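Local coordinates for protein SGT1 (Saccharomyces cerevisiae, PDB 5AN3) that probably acts as a co-chaperone-like adaptor, its TPR domain being the part expected to bind the kinetochore and ubiquitin-ligase subunit Skp1, at residues Lys73-Ala78 with Gly88-Arg93. Numbering follows the deposited sequence.
Sequences KALMTA and GLVNFR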
loop_
_atom_site.group_PDB
_atom_site.type_symbol
_atom_site.label_atom_id
_atom_site.label_comp_id
_atom_site.label_asym_id
_atom_site.label_seq_id
_atom_site.Cartn_x
_atom_site.Cartn_y
_atom_site.Cartn_z
ATOM N N LYS B 73 -7.866 -18.845 19.227
ATOM C CA LYS B 73 -8.385 -20.203 19.327
ATOM C C LYS B 73 -7.231 -21.203 19.285
ATOM O O LYS B 73 -7.267 -22.208 19.998
ATOM C CB LYS B 73 -9.401 -20.480 18.213
ATOM C CG LYS B 73 -10.452 -21.488 18.628
ATOM N N ALA B 74 -6.184 -20.901 18.467
ATOM C CA ALA B 74 -4.974 -21.706 18.303
ATOM C C ALA B 74 -4.185 -21.714 19.583
ATOM O O ALA B 74 -3.767 -22.786 20.010
ATOM C CB ALA B 74 -4.127 -21.176 17.166
ATOM N N LEU B 75 -4.018 -20.550 20.239
ATOM C CA LEU B 75 -3.303 -20.477 21.517
ATOM C C LEU B 75 -4.019 -21.289 22.604
ATOM O O LEU B 75 -3.356 -21.985 23.369
ATOM C CB LEU B 75 -3.118 -19.035 21.974
ATOM C CG LEU B 75 -2.067 -18.847 23.064
ATOM C CD1 LEU B 75 -0.604 -19.025 22.513
ATOM C CD2 LEU B 75 -2.278 -17.551 23.770
ATOM N N MET B 76 -5.358 -21.232 22.635
ATOM C CA MET B 76 -6.187 -22.000 23.560
ATOM C C MET B 76 -5.918 -23.508 23.431
ATOM O O MET B 76 -5.741 -24.196 24.442
ATOM C CB MET B 76 -7.662 -21.742 23.275
ATOM C CG MET B 76 -8.242 -20.620 24.050
ATOM S SD MET B 76 -10.045 -20.795 23.954
ATOM N N THR B 77 -5.881 -24.007 22.178
ATOM C CA THR B 77 -5.660 -25.412 21.845
ATOM C C THR B 77 -4.245 -25.816 22.199
ATOM O O THR B 77 -4.064 -26.825 22.876
ATOM C CB THR B 77 -5.947 -25.676 20.364
ATOM O OG1 THR B 77 -7.137 -24.987 19.964
ATOM C CG2 THR B 77 -6.060 -27.147 20.054
ATOM N N ALA B 78 -3.246 -25.036 21.745
ATOM C CA ALA B 78 -1.833 -25.309 21.978
ATOM C C ALA B 78 -1.511 -25.345 23.473
ATOM O O ALA B 78 -0.821 -26.271 23.927
ATOM C CB ALA B 78 -0.985 -24.266 21.270
ATOM N N GLY B 88 4.923 -21.966 20.884
ATOM C CA GLY B 88 5.934 -21.140 20.241
ATOM C C GLY B 88 5.491 -20.707 18.857
ATOM O O GLY B 88 5.567 -19.516 18.530
ATOM N N LEU B 89 4.944 -21.673 18.067
ATOM C CA LEU B 89 4.441 -21.450 16.724
ATOM C C LEU B 89 3.307 -20.429 16.741
ATOM O O LEU B 89 3.365 -19.485 15.948
ATOM C CB LEU B 89 3.976 -22.775 16.106
ATOM C CG LEU B 89 3.249 -22.741 14.748
ATOM C CD1 LEU B 89 4.123 -22.147 13.634
ATOM C CD2 LEU B 89 2.814 -24.121 14.357
ATOM N N VAL B 90 2.314 -20.576 17.682
ATOM C CA VAL B 90 1.163 -19.659 17.779
ATOM C C VAL B 90 1.656 -18.250 18.110
ATOM O O VAL B 90 1.180 -17.271 17.521
ATOM C CB VAL B 90 0.039 -20.104 18.756
ATOM C CG1 VAL B 90 -1.121 -19.110 18.731
ATOM C CG2 VAL B 90 -0.480 -21.497 18.413
ATOM N N ASN B 91 2.628 -18.157 19.033
ATOM C CA ASN B 91 3.219 -16.899 19.427
ATOM C C ASN B 91 3.976 -16.285 18.256
ATOM O O ASN B 91 3.933 -15.065 18.103
ATOM C CB ASN B 91 4.116 -17.084 20.628
ATOM C CG ASN B 91 3.377 -17.010 21.934
ATOM O OD1 ASN B 91 3.045 -15.935 22.431
ATOM N ND2 ASN B 91 3.137 -18.152 22.538
ATOM N N PHE B 92 4.620 -17.107 17.400
ATOM C CA PHE B 92 5.328 -16.564 16.232
ATOM C C PHE B 92 4.321 -16.020 15.222
ATOM O O PHE B 92 4.581 -14.969 14.666
ATOM C CB PHE B 92 6.274 -17.584 15.577
ATOM C CG PHE B 92 6.744 -17.193 14.193
ATOM C CD1 PHE B 92 7.792 -16.296 14.023
ATOM C CD2 PHE B 92 6.152 -17.742 13.059
ATOM C CE1 PHE B 92 8.243 -15.956 12.741
ATOM C CE2 PHE B 92 6.579 -17.376 11.778
ATOM C CZ PHE B 92 7.627 -16.493 11.628
ATOM N N ARG B 93 3.195 -16.727 14.989
ATOM C CA ARG B 93 2.104 -16.331 14.089
ATOM C C ARG B 93 1.449 -15.036 14.582
ATOM O O ARG B 93 1.043 -14.212 13.758
ATOM C CB ARG B 93 1.052 -17.456 13.955
ATOM C CG ARG B 93 1.546 -18.767 13.327
ATOM C CD ARG B 93 2.440 -18.594 12.115
ATOM N NE ARG B 93 1.841 -17.716 11.114
ATOM C CZ ARG B 93 2.467 -17.315 10.018
ATOM N NH1 ARG B 93 3.703 -17.727 9.764
ATOM N NH2 ARG B 93 1.864 -16.498 9.161
#
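Val90 sets its forked side chain against Ala74, Leu75 and Ala78, joining the neighbouring antiparallel helices 61-81 and 84-100 in the alpha-helical solenoid of a TPR domain. The axes of segments 73-78 and 88-93 run nearly antiparallel (165°) and approach to 9.4 Å. Ala74 and Ala78, both pointing toward helix 84-100, present small side chains to it, and the two methyls of Val90 divide the work. CG1, anti to the backbone N (chi1 -178°), goes to Leu75, where it meets the backbone N and lies 3.8 Å from Leu75 CB. CG2 goes to the alanines, which stand one helical turn apart. It is 3.9 Å from Ala74 CB and about as far from the CB of Ala78. An alanine at Val90 would remove both methyls and would probably open a gap against Ala74 and Ala78, with Leu75 losing the apolar surface beside its CB. The Leu75 and Val90 side chains cross at a slant. Leu75 CG stands anti to the backbone N (chi1 -164°), which carries CD1 across to the second helix, where it packs against Val90 CG1 and CB; Leu75 also touches Tyr94, further along helix 84-100. Tyr110, Lys113 and Ala114 of helix 104-116 also touch Asn91, while Leu38 of helix 38-52 lies against Ala74. Asn91 ND2 donates a hydrogen bond to the backbone O of Ile87, one turn earlier, and Leu75 CD1 rests 3.8 Å from that same Asn91 ND2.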